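Local coordinates for phenazine biosynthesis protein, PhzF family (Bacillus anthracis, PDB 3EDN) that is of unproven activity but probably acts as an isomerase-like enzyme on a small metabolite, perhaps in a phenazine-related pathway, at residues A[6-11]-A[291-296]; A[121-126]-A[281-286]; A[153-158]-A[165-170]. All blocks are in the same frame, centred on the assembly; numbering follows the deposited sequence.

Interaction 1: A[6-11]-A[291-296]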
# COMPACT_ATOMS: atom_id res chain seq x y z
N VAL A 6 -5.57 -8.37 -15.22
CA VAL A 6 -5.52 -6.95 -15.54
C VAL A 6 -6.35 -6.72 -16.80
O VAL A 6 -6.25 -7.46 -17.76
CB VAL A 6 -4.08 -6.50 -15.78
CG1 VAL A 6 -3.99 -4.99 -16.04
CG2 VAL A 6 -3.24 -6.86 -14.55
N PHE A 7 -7.17 -5.66 -16.78
CA PHE A 7 -7.92 -5.29 -17.96
C PHE A 7 -7.29 -4.09 -18.65
O PHE A 7 -6.65 -3.24 -18.02
CB PHE A 7 -9.38 -4.99 -17.59
CG PHE A 7 -10.16 -6.21 -17.22
CD1 PHE A 7 -10.95 -6.85 -18.16
CD2 PHE A 7 -10.08 -6.73 -15.94
CE1 PHE A 7 -11.65 -7.99 -17.82
CE2 PHE A 7 -10.77 -7.87 -15.61
CZ PHE A 7 -11.56 -8.49 -16.55
N HIS A 8 -7.42 -4.08 -19.96
CA HIS A 8 -7.06 -2.95 -20.79
C HIS A 8 -8.36 -2.39 -21.36
O HIS A 8 -9.06 -3.10 -22.09
CB HIS A 8 -6.15 -3.45 -21.90
CG HIS A 8 -5.84 -2.44 -22.96
ND1 HIS A 8 -5.07 -2.77 -24.06
CD2 HIS A 8 -6.18 -1.14 -23.11
CE1 HIS A 8 -4.97 -1.71 -24.85
NE2 HIS A 8 -5.62 -0.71 -24.29
N TYR A 9 -8.71 -1.16 -20.96
CA TYR A 9 -9.80 -0.40 -21.59
C TYR A 9 -9.16 0.80 -22.24
O TYR A 9 -8.18 1.33 -21.71
CB TYR A 9 -10.84 0.08 -20.55
CG TYR A 9 -11.88 -0.96 -20.24
CD1 TYR A 9 -11.54 -2.15 -19.61
CD2 TYR A 9 -13.22 -0.76 -20.59
CE1 TYR A 9 -12.49 -3.12 -19.34
CE2 TYR A 9 -14.18 -1.72 -20.33
CZ TYR A 9 -13.80 -2.90 -19.69
OH TYR A 9 -14.74 -3.87 -19.43
N ASP A 10 -9.70 1.22 -23.38
CA ASP A 10 -9.24 2.48 -23.99
C ASP A 10 -10.22 3.57 -23.61
O ASP A 10 -11.42 3.42 -23.81
CB ASP A 10 -9.16 2.38 -25.52
CG ASP A 10 -7.80 1.91 -26.01
OD1 ASP A 10 -6.90 1.64 -25.18
OD2 ASP A 10 -7.66 1.83 -27.24
N ALA A 11 -9.71 4.64 -23.01
CA ALA A 11 -10.54 5.79 -22.63
C ALA A 11 -10.74 6.77 -23.79
O ALA A 11 -9.88 6.90 -24.68
CB ALA A 11 -9.92 6.52 -21.45
N TYR A 291 -13.77 -1.80 -23.73
CA TYR A 291 -12.94 -2.97 -23.43
C TYR A 291 -12.00 -3.25 -24.60
O TYR A 291 -12.43 -3.25 -25.76
CB TYR A 291 -13.86 -4.18 -23.24
CG TYR A 291 -13.14 -5.51 -23.17
CD1 TYR A 291 -12.67 -6.00 -21.95
CD2 TYR A 291 -12.91 -6.27 -24.31
CE1 TYR A 291 -12.01 -7.22 -21.87
CE2 TYR A 291 -12.24 -7.49 -24.24
CZ TYR A 291 -11.82 -7.96 -23.01
OH TYR A 291 -11.14 -9.18 -22.93
N VAL A 292 -10.74 -3.52 -24.27
CA VAL A 292 -9.78 -3.95 -25.28
C VAL A 292 -9.37 -5.42 -25.05
O VAL A 292 -9.56 -6.28 -25.94
CB VAL A 292 -8.55 -3.03 -25.37
CG1 VAL A 292 -7.61 -3.54 -26.44
CG2 VAL A 292 -9.01 -1.60 -25.68
N LYS A 293 -8.80 -5.70 -23.88
CA LYS A 293 -8.40 -7.07 -23.56
C LYS A 293 -8.23 -7.29 -22.08
O LYS A 293 -8.26 -6.35 -21.28
CB LYS A 293 -7.08 -7.44 -24.27
CG LYS A 293 -5.86 -6.59 -23.89
CD LYS A 293 -4.65 -7.06 -24.66
CE LYS A 293 -3.42 -6.24 -24.33
NZ LYS A 293 -3.44 -4.94 -25.10
N GLU A 294 -8.05 -8.57 -21.71
CA GLU A 294 -7.74 -8.95 -20.34
C GLU A 294 -6.58 -9.91 -20.38
O GLU A 294 -6.48 -10.71 -21.31
CB GLU A 294 -8.95 -9.63 -19.70
CG GLU A 294 -8.70 -10.05 -18.27
CD GLU A 294 -9.72 -11.03 -17.74
OE1 GLU A 294 -10.73 -11.33 -18.43
OE2 GLU A 294 -9.52 -11.50 -16.59
N PHE A 295 -5.69 -9.82 -19.41
CA PHE A 295 -4.50 -10.69 -19.39
C PHE A 295 -3.98 -10.87 -17.98
O PHE A 295 -4.39 -10.16 -17.05
CB PHE A 295 -3.41 -10.12 -20.29
CG PHE A 295 -3.07 -8.69 -19.98
CD1 PHE A 295 -2.10 -8.40 -19.03
CD2 PHE A 295 -3.74 -7.65 -20.60
CE1 PHE A 295 -1.78 -7.09 -18.72
CE2 PHE A 295 -3.43 -6.33 -20.30
CZ PHE A 295 -2.44 -6.05 -19.36
N GLU A 296 -3.07 -11.83 -17.81
CA GLU A 296 -2.57 -12.17 -16.49
C GLU A 296 -1.19 -11.60 -16.30
O GLU A 296 -0.37 -11.62 -17.23
CB GLU A 296 -2.45 -13.68 -16.34
CG GLU A 296 -3.75 -14.45 -16.41
CD GLU A 296 -3.52 -15.94 -16.25
OE1 GLU A 296 -2.34 -16.36 -16.30
OE2 GLU A 296 -4.50 -16.68 -16.06
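V292 sits on the imidazole of H8 like a lid: its CB rides 3.6 Å from the ring centroid, almost straight above it, while CG1 leans toward the ND1 side and CG2 reaches over to the carboxylate of D10. A classic beta bulge in the antiparallel pairing of 6-11 with 291-296, in which V292 and K293 both face H8, sets the valine over the ring. The carbonyl O of H8 accepts from both bulge residues, at 2.8 Å from V292 N and 3.2 Å from K293 N, the latter on a lone pair in the carbonyl plane.

Beside V292, K293 starts from the crowded position between its backbone N and carbonyl carbon (chi1 61°), runs extended, then bends at its end to bring NZ 2.9 Å from H8 ND1. On the same side of the sheet V6 presses CB and CG1 against the F295 ring, with CB over its face.

The other side carries F7, Y9, Y291 and E294. Y291 lays its CA over the Y9 ring face, 3.6 Å from the centroid, and turns the edge of its own ring to that face in an offset edge-to-face pair with planes at 85°. Y291 CE1 meets the edge of the F7 ring, and E294 lies alongside F7, its CG over the ring face and its carboxylate stacked on the rim, 21° from parallel. The far end of Y9 is held by R87 through OH.

The imidazole is thus bonded at both nitrogens, though unequally. ND1 accepts from K293 NZ in the ring plane, whereas H8 NE2 donates to D10 OD1 (2.8 Å) by a bent bond from above the carboxylate plane. Together they limit the ring's rotation, consistent with an imidazole proton on NE2.

Interaction 2: A[121-126]-A[281-286]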
# COMPACT_ATOMS: atom_id res chain seq x y z
N MSE A 121 -16.40 14.30 -15.08
CA MSE A 121 -15.69 14.76 -13.88
C MSE A 121 -15.36 16.23 -14.00
O MSE A 121 -15.34 16.78 -15.10
CB MSE A 121 -14.42 13.94 -13.64
CG MSE A 121 -13.40 14.00 -14.74
SE MSE A 121 -12.24 12.39 -14.75
CE MSE A 121 -13.66 11.06 -14.82
N ARG A 122 -15.12 16.87 -12.85
CA ARG A 122 -14.79 18.29 -12.79
C ARG A 122 -13.28 18.49 -12.88
O ARG A 122 -12.51 17.77 -12.25
CB ARG A 122 -15.28 18.87 -11.47
CG ARG A 122 -14.90 20.33 -11.21
CD ARG A 122 -15.82 21.31 -11.95
NE ARG A 122 -17.23 20.99 -11.74
CZ ARG A 122 -17.92 21.30 -10.64
NH1 ARG A 122 -17.35 21.96 -9.65
NH2 ARG A 122 -19.20 20.95 -10.54
N GLN A 123 -12.87 19.50 -13.64
CA GLN A 123 -11.46 19.88 -13.66
C GLN A 123 -11.26 21.16 -12.85
O GLN A 123 -12.22 21.76 -12.39
CB GLN A 123 -10.98 20.06 -15.09
CG GLN A 123 -10.94 18.72 -15.84
CD GLN A 123 -10.31 18.83 -17.21
OE1 GLN A 123 -10.21 19.91 -17.76
NE2 GLN A 123 -9.93 17.67 -17.78
N THR A 124 -10.01 21.55 -12.67
CA THR A 124 -9.69 22.79 -11.96
C THR A 124 -10.04 23.99 -12.85
O THR A 124 -9.92 23.92 -14.08
CB THR A 124 -8.20 22.81 -11.57
OG1 THR A 124 -7.90 21.62 -10.83
CG2 THR A 124 -7.89 24.02 -10.71
N ALA A 125 -10.48 25.08 -12.23
CA ALA A 125 -10.86 26.27 -12.98
C ALA A 125 -9.73 26.73 -13.90
O ALA A 125 -8.56 26.71 -13.51
CB ALA A 125 -11.27 27.41 -12.04
N PRO A 126 -10.07 27.13 -15.14
CA PRO A 126 -8.99 27.43 -16.09
C PRO A 126 -8.15 28.68 -15.79
O PRO A 126 -8.67 29.69 -15.28
CB PRO A 126 -9.74 27.61 -17.42
CG PRO A 126 -11.14 27.93 -17.03
CD PRO A 126 -11.41 27.28 -15.73
N LEU A 281 -14.72 30.36 -15.39
CA LEU A 281 -15.54 29.30 -15.97
C LEU A 281 -15.37 28.02 -15.16
O LEU A 281 -14.34 27.81 -14.50
CB LEU A 281 -15.17 29.05 -17.44
CG LEU A 281 -15.32 30.22 -18.42
CD1 LEU A 281 -14.69 29.92 -19.77
CD2 LEU A 281 -16.78 30.59 -18.61
N GLN A 282 -16.41 27.20 -15.18
CA GLN A 282 -16.33 25.86 -14.60
C GLN A 282 -16.17 24.90 -15.76
O GLN A 282 -16.88 25.01 -16.76
CB GLN A 282 -17.60 25.53 -13.83
CG GLN A 282 -17.69 24.10 -13.36
CD GLN A 282 -19.00 23.80 -12.68
OE1 GLN A 282 -19.40 24.50 -11.75
NE2 GLN A 282 -19.69 22.75 -13.14
N ILE A 283 -15.21 23.98 -15.65
CA ILE A 283 -14.92 23.03 -16.73
C ILE A 283 -15.13 21.62 -16.24
O ILE A 283 -14.53 21.21 -15.24
CB ILE A 283 -13.47 23.18 -17.27
CG1 ILE A 283 -13.25 24.58 -17.85
CG2 ILE A 283 -13.15 22.09 -18.31
CD1 ILE A 283 -14.08 24.85 -19.10
N ASP A 284 -16.00 20.89 -16.93
CA ASP A 284 -16.10 19.44 -16.75
C ASP A 284 -15.71 18.74 -18.05
O ASP A 284 -15.87 19.27 -19.14
CB ASP A 284 -17.54 19.03 -16.42
CG ASP A 284 -18.10 19.76 -15.20
OD1 ASP A 284 -17.66 19.48 -14.07
OD2 ASP A 284 -19.02 20.61 -15.36
N ILE A 285 -15.22 17.51 -17.95
CA ILE A 285 -15.08 16.71 -19.15
C ILE A 285 -15.78 15.38 -18.96
O ILE A 285 -16.02 14.93 -17.83
CB ILE A 285 -13.60 16.48 -19.54
CG1 ILE A 285 -12.87 15.63 -18.48
CG2 ILE A 285 -12.88 17.82 -19.75
CD1 ILE A 285 -11.65 14.89 -19.01
N ALA A 286 -16.12 14.75 -20.08
CA ALA A 286 -16.72 13.43 -20.04
C ALA A 286 -16.22 12.61 -21.21
O ALA A 286 -15.95 13.14 -22.29
CB ALA A 286 -18.24 13.52 -20.09
O HOH W 1 -13.74 24.02 -13.26
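In the conformer described, one of two modelled, the guanidinium of R122 lies flat against the side-chain amide of Q282, the planes 24° apart and Q282 CD 3.4 Å from R122 CZ, although the two side chains cross at about a right angle. This is stacking and not bonding, since the nearest polar atoms, R122 NH2 and Q282 NE2, are both donors. Each group turns instead to D284. R122 NE meets OD1 of D284 at 2.8 Å in a salt bridge that lies in the guanidinium plane, while Q282 NE2 donates to D284 OD2 at 3.2 Å. Both oxygens are approached on their syn sides, one by the arginine and one by the glutamine stacked on it, with the carboxylate turned well away from the guanidinium plane. Bends at chi2 and chi3 (80° and 49°) curl this R122 conformer back over the neighbouring strand and make this possible.

Next along the chain, Q123 extends at about a right angle to I285, setting its amide against CD1 and CG2 of the isoleucine, with NE2 3.5 Å from CD1. The amide's own bonds go to T160 and G230. P126 rests its CD on the carbonyl O of L281 and 3.9 Å from I283 CG1, packed against A238 of helix 230-244.

The backbones pair by reciprocal bonds between M121 and I285, followed by Q123 N to I283 O at 2.9 Å. Beyond that the direct backbone bonds give out, and a water bridges Q123 O and I283 N. The strand end and the loop toward strand 127-130 are consistent with the connection between the two lobes of the diaminopimelate epimerase-like fold.

Interaction 3: A[153-158]-A[165-170]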
# COMPACT_ATOMS: atom_id res chain seq x y z
N LEU A 153 -6.08 33.58 -34.10
CA LEU A 153 -6.33 33.10 -32.74
C LEU A 153 -5.02 33.11 -31.96
O LEU A 153 -3.95 32.82 -32.52
CB LEU A 153 -6.92 31.67 -32.80
CG LEU A 153 -8.38 31.55 -33.29
CD1 LEU A 153 -8.82 30.10 -33.33
CD2 LEU A 153 -9.29 32.37 -32.40
N PRO A 154 -5.10 33.45 -30.66
CA PRO A 154 -3.90 33.61 -29.84
C PRO A 154 -3.25 32.32 -29.38
O PRO A 154 -3.93 31.32 -29.12
CB PRO A 154 -4.40 34.41 -28.62
CG PRO A 154 -5.84 34.09 -28.52
CD PRO A 154 -6.33 33.77 -29.92
N ILE A 155 -1.93 32.34 -29.32
CA ILE A 155 -1.16 31.27 -28.70
C ILE A 155 -1.11 31.57 -27.22
O ILE A 155 -0.74 32.69 -26.81
CB ILE A 155 0.26 31.18 -29.28
CG1 ILE A 155 0.22 31.01 -30.81
CG2 ILE A 155 1.03 30.04 -28.62
CD1 ILE A 155 1.58 31.26 -31.49
N VAL A 156 -1.53 30.61 -26.39
CA VAL A 156 -1.58 30.83 -24.95
C VAL A 156 -1.15 29.57 -24.21
O VAL A 156 -1.29 28.46 -24.72
CB VAL A 156 -2.99 31.22 -24.45
CG1 VAL A 156 -3.45 32.51 -25.10
CG2 VAL A 156 -4.01 30.08 -24.69
N TYR A 157 -0.61 29.76 -23.02
CA TYR A 157 -0.47 28.69 -22.04
C TYR A 157 -1.82 28.58 -21.38
O TYR A 157 -2.44 29.59 -21.05
CB TYR A 157 0.53 29.09 -20.95
CG TYR A 157 1.97 29.24 -21.38
CD1 TYR A 157 2.81 28.13 -21.48
CD2 TYR A 157 2.51 30.50 -21.67
CE1 TYR A 157 4.15 28.25 -21.87
CE2 TYR A 157 3.84 30.63 -22.06
CZ TYR A 157 4.65 29.51 -22.16
OH TYR A 157 5.96 29.63 -22.53
N GLY A 158 -2.29 27.35 -21.17
CA GLY A 158 -3.56 27.12 -20.49
C GLY A 158 -3.49 25.93 -19.55
O GLY A 158 -2.73 24.99 -19.78
N VAL A 165 0.42 24.40 -24.00
CA VAL A 165 0.37 25.57 -24.89
C VAL A 165 -0.60 25.28 -26.01
O VAL A 165 -0.40 24.35 -26.81
CB VAL A 165 1.75 25.93 -25.49
CG1 VAL A 165 1.68 27.26 -26.23
CG2 VAL A 165 2.83 26.01 -24.41
N ILE A 166 -1.68 26.07 -26.08
CA ILE A 166 -2.62 25.97 -27.17
C ILE A 166 -2.05 26.77 -28.35
O ILE A 166 -1.89 27.99 -28.25
CB ILE A 166 -4.00 26.55 -26.76
CG1 ILE A 166 -4.61 25.77 -25.58
CG2 ILE A 166 -4.95 26.57 -27.96
CD1 ILE A 166 -4.84 24.27 -25.87
N VAL A 167 -1.74 26.09 -29.45
CA VAL A 167 -1.14 26.68 -30.64
C VAL A 167 -2.08 26.53 -31.85
O VAL A 167 -2.11 25.46 -32.49
CB VAL A 167 0.20 25.99 -30.97
CG1 VAL A 167 0.88 26.68 -32.16
CG2 VAL A 167 1.12 26.02 -29.76
N PRO A 168 -2.86 27.57 -32.15
CA PRO A 168 -3.75 27.48 -33.32
C PRO A 168 -2.98 27.38 -34.64
O PRO A 168 -2.10 28.21 -34.92
CB PRO A 168 -4.56 28.79 -33.24
CG PRO A 168 -4.48 29.21 -31.76
CD PRO A 168 -3.06 28.83 -31.40
N VAL A 169 -3.30 26.35 -35.43
CA VAL A 169 -2.74 26.18 -36.77
C VAL A 169 -3.86 26.25 -37.83
O VAL A 169 -5.04 26.17 -37.50
CB VAL A 169 -1.87 24.90 -36.91
CG1 VAL A 169 -0.73 24.91 -35.88
CG2 VAL A 169 -2.73 23.67 -36.74
N LYS A 170 -3.48 26.42 -39.09
CA LYS A 170 -4.46 26.73 -40.12
C LYS A 170 -5.51 25.63 -40.35
O LYS A 170 -6.69 25.93 -40.46
CB LYS A 170 -3.76 27.10 -41.43
CG LYS A 170 -3.25 28.54 -41.46
CD LYS A 170 -2.46 28.81 -42.75
CE LYS A 170 -2.23 30.30 -42.96
NZ LYS A 170 -1.55 30.97 -41.84
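I155 CG2 lies 3.7 Å from V165 CG1, and these two residues, with P168, bury more surface than any others where 153-158 meets 165-170. V165 divides its branches between two neighbours. CG1, anti to the backbone N (chi1 -172°), makes the contact with I155, whereas CG2 lies 3.6 Å from Y157 CD1, the valine and the tyrosine running side by side in the same direction. I155 uses that same CG2 methyl to reach V167 CG2 and sends its other branch, CG1, toward the CD of P168.

Between these side chains the backbones form an antiparallel beta hairpin, strand 156-159 returning as 163-168. V156 and I166 make its hydrogen-bonded pair: I166 N to V156 O is 2.8 Å and V156 N to I166 O is longer, at 3.2 Å. Strand 163-168 also pairs in parallel with strand 196-201, and strand 156-159 pairs antiparallel with 127-130, so the hairpin has a strand on each flank.

P168, which lacks an N-H, continues the contact by packing alone after the hydrogen bonds have ended. Its CG rests against L153 CB at 3.6 Å and the carbonyl O of P154 at 3.4 Å. That carbonyl is hydrogen-bonded by the hydroxyl of Y239, from helix 230-244, and the same tyrosine packs on L153, V156 and P168. I155 and V167 are instead covered by L138 of helix 135-141.

Strand 282-298 is the common element of interactions 1 and 2: its early part pairs with 121-126, its late part with 6-11, and their centres lie 27 Å apart on opposite sides of the chain's centre. Along the chain the contacts are nested, interaction 3 within the loop closed by interaction 2, and that within the loop closed by interaction 1. Interaction 3 is local and centred about 35 Å from interaction 1, but its nearest atoms come within about 7 Å of interaction 2, with helix 230-244 touching both. Bound sulfate lies about 3 Å from the F7 side chain and about 6 Å from that of Q123, probably from the crystallisation liquor.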